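Local coordinates for uncharacterized protein DUF305 (Deinococcus radiodurans R1, PDB 3BT5), which is of unknown function but folds as a mostly helical, single-chain DUF305 domain, a family grouped with the ferritin-like clan, at residues E36-Q40 with R41-S45; L52-R55 with E56-R59. All coordinates share one frame; numbering follows the deposited sequence. Where two conformers were deposited one is given.

Interaction 1 (E36-Q40 with R41-S45); sequences ERSQQ and RTVRS
Arg44 reaches back along the chain to the carbonyl of Ser38, tying together the two ends of a helical hairpin, in which helix 11-37 stops and helix 41-68 starts after three linking residues. The NH1 donor sits 3.1 Å from Ser38 O, in the plane of that carbonyl, with an N-H...O angle of 154°; Ser38 O meets the edge of the guanidinium, tilted slightly out of its plane. The same NH1 also donates to Leu35 O in the last turn of helix 11-37, so one nitrogen serves two backbone carbonyls. The arginine gets there because its chain bends at chi3 (66°), folding the guanidinium back over the linker, with CD 3.3 Å from Ser38 O. Cut back to an alanine, this position would probably leave both Ser38 O and Leu35 O without their guanidinium donor, and the end of the first helix less firmly held to the second.

The linker has its own internal bond. Ser38, the first residue to leave helical geometry, turns its hydroxyl anti to its own backbone nitrogen (chi1 -177°), and OG accepts from Gln40 N at 3.1 Å, an ST turn. That hydroxyl is also hydrogen-bonded to Glu104 of helix 100-122, and the same OG lies against the Val43 side chain, 3.7 Å from Val43 CB.

Gln40 occupies the N-cap position. Its carbonyl oxygen takes up Arg44 N at 2.9 Å in a nearly straight bond, the opening i to i+4 link of helix 41-68. A water weakly bridges Gln40 OE1 and Arg41 N, giving this first-turn amide a distant acceptor. The next carbonyl along, Arg41 O, receives both Ser45 N and Ser45 OG, each at 2.9 Å, from opposite faces of the carbonyl plane.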
ATOM      1  N   GLU A  36     -16.095   7.571  -2.349  1.00 24.50           N
ATOM      2  CA  GLU A  36     -16.939   8.389  -3.224  0.70 25.56           C
ATOM      3  C   GLU A  36     -18.173   7.645  -3.728  1.00 26.33           C
ATOM      4  O   GLU A  36     -19.263   8.232  -3.805  1.00 29.46           O
ATOM      5  CB  GLU A  36     -16.117   8.907  -4.414  0.70 26.89           C
ATOM      6  CG  GLU A  36     -16.919   9.692  -5.456  0.70 30.83           C
ATOM      7  CD  GLU A  36     -17.451  11.005  -4.914  0.70 36.51           C
ATOM      8  OE1 GLU A  36     -16.891  11.509  -3.915  0.70 40.78           O
ATOM      9  OE2 GLU A  36     -18.428  11.534  -5.493  0.70 39.18           O
ATOM     10  N   ARG A  37     -18.022   6.357  -4.046  1.00 23.20           N
ATOM     11  CA  ARG A  37     -19.049   5.611  -4.797  1.00 24.64           C
ATOM     12  C   ARG A  37     -19.785   4.468  -4.096  1.00 26.24           C
ATOM     13  O   ARG A  37     -20.932   4.159  -4.437  1.00 28.84           O
ATOM     14  CB  ARG A  37     -18.414   5.021  -6.070  1.00 22.94           C
ATOM     15  CG  ARG A  37     -17.810   6.035  -7.001  1.00 22.72           C
ATOM     16  CD  ARG A  37     -17.292   5.339  -8.290  1.00 21.22           C
ATOM     17  NE  ARG A  37     -18.406   4.856  -9.133  1.00 20.18           N
ATOM     18  CZ  ARG A  37     -18.377   3.799  -9.947  1.00 19.97           C
ATOM     19  NH1 ARG A  37     -17.292   3.020 -10.060  1.00 19.52           N
ATOM     20  NH2 ARG A  37     -19.461   3.503 -10.646  1.00 22.54           N
ATOM     21  N   SER A  38     -19.136   3.800  -3.155  1.00 26.45           N
ATOM     22  CA  SER A  38     -19.745   2.617  -2.561  1.00 28.62           C
ATOM     23  C   SER A  38     -20.847   2.999  -1.594  1.00 27.92           C
ATOM     24  O   SER A  38     -20.733   3.988  -0.860  1.00 30.57           O
ATOM     25  CB  SER A  38     -18.714   1.750  -1.847  1.00 25.76           C
ATOM     26  OG  SER A  38     -19.323   0.579  -1.331  1.00 27.49           O
ATOM     27  N   GLN A  39     -21.913   2.214  -1.614  1.00 31.94           N
ATOM     28  CA  GLN A  39     -22.981   2.371  -0.648  1.00 32.98           C
ATOM     29  C   GLN A  39     -22.975   1.203   0.342  1.00 35.62           C
ATOM     30  O   GLN A  39     -23.919   1.052   1.131  1.00 39.34           O
ATOM     31  CB  GLN A  39     -24.334   2.467  -1.353  1.00 37.40           C
ATOM     32  CG  GLN A  39     -24.543   3.776  -2.102  1.00 44.86           C
ATOM     33  CD  GLN A  39     -25.955   3.903  -2.634  1.00 51.35           C
ATOM     34  OE1 GLN A  39     -26.346   3.194  -3.563  1.00 53.33           O
ATOM     35  NE2 GLN A  39     -26.733   4.806  -2.044  1.00 54.93           N
ATOM     36  N   GLN A  40     -21.916   0.386   0.300  1.00 32.62           N
ATOM     37  CA  GLN A  40     -21.747  -0.702   1.261  1.00 31.87           C
ATOM     38  C   GLN A  40     -20.935  -0.185   2.441  1.00 31.24           C
ATOM     39  O   GLN A  40     -19.754   0.161   2.289  1.00 30.10           O
ATOM     40  CB  GLN A  40     -21.022  -1.901   0.639  1.00 36.57           C
ATOM     41  CG  GLN A  40     -21.783  -2.668  -0.424  1.00 40.66           C
ATOM     42  CD  GLN A  40     -22.658  -3.754   0.169  1.00 48.59           C
ATOM     43  OE1 GLN A  40     -23.487  -3.489   1.036  1.00 53.80           O
ATOM     44  NE2 GLN A  40     -22.471  -4.987  -0.293  1.00 51.15           N
ATOM     45  N   ARG A  41     -21.563  -0.149   3.615  1.00 34.05           N
ATOM     46  CA  ARG A  41     -20.882   0.257   4.838  1.00 34.55           C
ATOM     47  C   ARG A  41     -19.649  -0.610   5.062  1.00 29.75           C
ATOM     48  O   ARG A  41     -18.623  -0.134   5.533  1.00 32.98           O
ATOM     49  CB  ARG A  41     -21.823   0.159   6.050  1.00 38.47           C
ATOM     50  CG  ARG A  41     -22.383   1.499   6.503  1.00 44.99           C
ATOM     51  CD  ARG A  41     -23.311   1.333   7.705  1.00 46.15           C
ATOM     52  NE  ARG A  41     -24.444   0.468   7.385  1.00 52.66           N
ATOM     53  CZ  ARG A  41     -25.556   0.885   6.782  1.00 55.92           C
ATOM     54  NH1 ARG A  41     -25.691   2.160   6.432  1.00 57.53           N
ATOM     55  NH2 ARG A  41     -26.531   0.026   6.527  1.00 58.20           N
ATOM     56  N   THR A  42     -19.750  -1.884   4.707  1.00 30.79           N
ATOM     57  CA  THR A  42     -18.635  -2.813   4.866  0.50 27.26           C
ATOM     58  C   THR A  42     -17.403  -2.356   4.082  1.00 26.65           C
ATOM     59  O   THR A  42     -16.293  -2.223   4.636  1.00 27.19           O
ATOM     60  CB  THR A  42     -19.025  -4.216   4.402  0.50 31.57           C
ATOM     61  OG1 THR A  42     -20.024  -4.749   5.285  0.50 34.45           O
ATOM     62  CG2 THR A  42     -17.810  -5.122   4.398  0.50 33.06           C
ATOM     63  N   VAL A  43     -17.592  -2.112   2.791  1.00 25.79           N
ATOM     64  CA  VAL A  43     -16.491  -1.687   1.926  1.00 23.77           C
ATOM     65  C   VAL A  43     -15.964  -0.301   2.322  1.00 22.34           C
ATOM     66  O   VAL A  43     -14.751  -0.052   2.352  1.00 25.47           O
ATOM     67  CB  VAL A  43     -16.945  -1.669   0.442  1.00 25.08           C
ATOM     68  CG1 VAL A  43     -15.863  -1.048  -0.458  1.00 26.39           C
ATOM     69  CG2 VAL A  43     -17.312  -3.090   0.002  1.00 25.95           C
ATOM     70  N   ARG A  44     -16.879   0.605   2.641  1.00 25.27           N
ATOM     71  CA  ARG A  44     -16.492   1.946   3.048  1.00 25.94           C
ATOM     72  C   ARG A  44     -15.646   1.950   4.335  1.00 23.79           C
ATOM     73  O   ARG A  44     -14.605   2.643   4.421  1.00 26.30           O
ATOM     74  CB  ARG A  44     -17.733   2.816   3.250  1.00 27.66           C
ATOM     75  CG  ARG A  44     -18.514   3.113   1.977  1.00 28.72           C
ATOM     76  CD  ARG A  44     -19.752   3.979   2.299  1.00 30.28           C
ATOM     77  NE  ARG A  44     -19.332   5.298   2.765  1.00 37.36           N
ATOM     78  CZ  ARG A  44     -18.976   6.296   1.958  1.00 38.10           C
ATOM     79  NH1 ARG A  44     -19.028   6.138   0.642  1.00 37.18           N
ATOM     80  NH2 ARG A  44     -18.579   7.459   2.462  1.00 40.99           N
ATOM     81  N   SER A  45     -16.089   1.169   5.318  1.00 25.77           N
ATOM     82  CA  SER A  45     -15.400   1.051   6.606  1.00 28.15           C
ATOM     83  C   SER A  45     -13.987   0.525   6.384  1.00 24.77           C
ATOM     84  O   SER A  45     -13.002   1.029   6.927  1.00 26.04           O
ATOM     85  CB  SER A  45     -16.152   0.081   7.523  1.00 27.97           C
ATOM     86  OG  SER A  45     -17.373   0.648   7.978  1.00 37.46           O
TER
HETATM   87  O   HOH W   1     -24.433  -1.817   3.841  1.00 43.27           O

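Interaction 2 (L52-R55 with E56-R59); sequences LSQR and EQMR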
ATOM      1  N   LEU A  52      -6.216   4.951   6.827  1.00 20.26           N
ATOM      2  CA  LEU A  52      -5.617   5.410   8.068  1.00 21.18           C
ATOM      3  C   LEU A  52      -4.343   4.647   8.432  1.00 19.63           C
ATOM      4  O   LEU A  52      -3.332   5.228   8.851  1.00 20.04           O
ATOM      5  CB  LEU A  52      -6.652   5.331   9.197  1.00 25.45           C
ATOM      6  CG  LEU A  52      -7.753   6.396   9.062  1.00 33.05           C
ATOM      7  CD1 LEU A  52      -8.859   6.214  10.103  1.00 36.95           C
ATOM      8  CD2 LEU A  52      -7.166   7.829   9.119  1.00 38.42           C
ATOM      9  N   SER A  53      -4.360   3.340   8.241  1.00 19.04           N
ATOM     10  CA  SER A  53      -3.176   2.556   8.585  0.70 19.82           C
ATOM     11  C   SER A  53      -2.029   2.844   7.632  1.00 18.16           C
ATOM     12  O   SER A  53      -0.870   2.959   8.059  1.00 19.07           O
ATOM     13  CB  SER A  53      -3.483   1.070   8.555  0.70 22.41           C
ATOM     14  OG  SER A  53      -3.690   0.674   7.213  0.70 24.95           O
ATOM     15  N   GLN A  54      -2.318   2.985   6.347  1.00 17.07           N
ATOM     16  CA  GLN A  54      -1.255   3.280   5.386  0.70 16.54           C
ATOM     17  C   GLN A  54      -0.671   4.665   5.657  1.00 16.56           C
ATOM     18  O   GLN A  54       0.546   4.853   5.607  1.00 17.35           O
ATOM     19  CB  GLN A  54      -1.786   3.181   3.952  0.70 16.45           C
ATOM     20  CG  GLN A  54      -2.167   1.763   3.504  0.70 21.26           C
ATOM     21  CD  GLN A  54      -0.980   0.985   2.921  0.70 23.16           C
ATOM     22  OE1 GLN A  54      -0.516   1.260   1.805  0.70 23.25           O
ATOM     23  NE2 GLN A  54      -0.489   0.013   3.672  0.70 26.34           N
ATOM     24  N   ARG A  55      -1.532   5.643   5.962  1.00 16.29           N
ATOM     25  CA  ARG A  55      -1.025   6.983   6.243  1.00 16.40           C
ATOM     26  C   ARG A  55      -0.107   7.031   7.479  1.00 16.21           C
ATOM     27  O   ARG A  55       0.878   7.773   7.498  1.00 17.87           O
ATOM     28  CB  ARG A  55      -2.190   7.971   6.382  1.00 17.79           C
ATOM     29  CG  ARG A  55      -2.792   8.333   5.044  1.00 18.64           C
ATOM     30  CD  ARG A  55      -4.045   9.175   5.188  1.00 21.89           C
ATOM     31  NE  ARG A  55      -3.742  10.476   5.771  1.00 23.28           N
ATOM     32  CZ  ARG A  55      -4.596  11.491   5.793  1.00 27.61           C
ATOM     33  NH1 ARG A  55      -5.788  11.351   5.225  1.00 30.74           N
ATOM     34  NH2 ARG A  55      -4.255  12.647   6.363  1.00 28.83           N
ATOM     35  N   GLU A  56      -0.431   6.258   8.511  1.00 17.70           N
ATOM     36  CA  GLU A  56       0.413   6.215   9.707  1.00 17.36           C
ATOM     37  C   GLU A  56       1.810   5.738   9.339  1.00 18.92           C
ATOM     38  O   GLU A  56       2.814   6.294   9.782  1.00 18.96           O
ATOM     39  CB  GLU A  56      -0.185   5.275  10.745  1.00 21.09           C
ATOM     40  CG  GLU A  56       0.605   5.224  12.052  1.00 24.81           C
ATOM     41  CD  GLU A  56       0.143   4.103  12.998  1.00 33.08           C
ATOM     42  OE1 GLU A  56      -0.913   3.478  12.747  1.00 41.02           O
ATOM     43  OE2 GLU A  56       0.851   3.844  13.998  1.00 44.60           O
ATOM     44  N   GLN A  57       1.893   4.719   8.492  1.00 16.85           N
ATOM     45  CA  GLN A  57       3.201   4.252   8.088  1.00 16.96           C
ATOM     46  C   GLN A  57       3.904   5.227   7.135  1.00 14.69           C
ATOM     47  O   GLN A  57       5.132   5.380   7.194  1.00 15.21           O
ATOM     48  CB  GLN A  57       3.072   2.854   7.489  1.00 18.52           C
ATOM     49  CG  GLN A  57       2.820   1.843   8.625  1.00 21.77           C
ATOM     50  CD  GLN A  57       2.439   0.457   8.173  1.00 24.09           C
ATOM     51  OE1 GLN A  57       2.410   0.153   6.977  1.00 23.41           O
ATOM     52  NE2 GLN A  57       2.148  -0.413   9.146  1.00 25.83           N
ATOM     53  N   MET A  58       3.142   5.926   6.289  1.00 14.65           N
ATOM     54  CA  MET A  58       3.736   6.946   5.437  1.00 14.10           C
ATOM     55  C   MET A  58       4.364   8.037   6.281  1.00 15.09           C
ATOM     56  O   MET A  58       5.448   8.515   5.947  1.00 14.97           O
ATOM     57  CB  MET A  58       2.693   7.554   4.506  1.00 14.95           C
ATOM     58  CG  MET A  58       2.229   6.526   3.478  1.00 14.68           C
ATOM     59  SD  MET A  58       0.835   7.162   2.472  1.00 18.78           S
ATOM     60  CE  MET A  58       1.703   8.338   1.444  1.00 21.17           C
ATOM     61  N   ARG A  59       3.694   8.469   7.353  1.00 15.28           N
ATOM     62  CA  ARG A  59       4.297   9.522   8.175  1.00 15.16           C
ATOM     63  C   ARG A  59       5.647   9.073   8.745  1.00 15.11           C
ATOM     64  O   ARG A  59       6.600   9.888   8.868  1.00 15.66           O
ATOM     65  CB  ARG A  59       3.346   9.899   9.312  1.00 16.70           C
ATOM     66  CG  ARG A  59       2.097  10.650   8.815  1.00 17.28           C
ATOM     67  CD  ARG A  59       1.324  11.333   9.947  1.00 20.90           C
ATOM     68  NE  ARG A  59       0.922  10.414  11.002  1.00 22.30           N
ATOM     69  CZ  ARG A  59      -0.167   9.646  10.968  1.00 23.27           C
ATOM     70  NH1 ARG A  59      -0.985   9.664   9.913  1.00 22.89           N
ATOM     71  NH2 ARG A  59      -0.455   8.859  12.011  1.00 27.93           N
TER
HETATM   72  O   HOH W   2      -3.191   7.681  10.141  1.00 27.06           O
HETATM   73  O   HOH W   3      -0.433   1.573  10.620  1.00 37.48           O
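Four backbone bonds join Leu52, Ser53, Gln54 and Arg55 to the residues four places on. Met58 N to Gln54 O and Arg59 N to Arg55 O are the shortest, each 2.9 Å; Glu56 N to Leu52 O is longer, and Gln57 N to Ser53 O, at 3.3 Å, is weak.

Two waters supplement these bonds. One donates to Leu52 O and accepts from Arg59 NH1 at 3.0 Å, lying in the guanidinium plane at its edge. The other donates to Ser53 O and to Glu56 OE1. The carbonyls of Leu52 and Ser53 thus each have a water donor besides their helical amide.

All of this lies in mid-helix, within helix 41-68 of a helical bundle, and the inner residues face its neighbours: Gln54 and Met58 touch helix 11-37, where His24 donates to Gln57 OE1, while Ser53 OG bonds to Glu148 of helix 132-158.

The remaining contacts are van der Waals ones between side chains and backbone. Arg59 bends at chi3 (-56°) and brings its guanidinium back along the helix, one face over Arg55 O and the backbone of Glu56, whose CA is 3.4 Å from the plane. The like-charged Arg55 NE stays 5.0 Å from Arg59 NH1. On the inner side, Met58 CG presses on Gln54 O at 3.2 Å before the thioether leads away.

In the fold
Helix 41-68 carries both contacts in series: interaction 1 holds its first turn against the end of helix 11-37, and interaction 2 is a mid-helix segment further along. Their centres are 20 Å apart and their nearest atoms about 7 Å, without touching. Interaction 1 lies about 19 Å from the centre of the chain, at an end of the bundle, whereas interaction 2 is only about 9 Å from it. Helix 11-37 is common to their surroundings, continuous with the linker at one level and packed on Gln54 and Met58 at the other. Helix 100-122 likewise meets both, through Glu104 near the hairpin and through His114 and His115 beside Gln54.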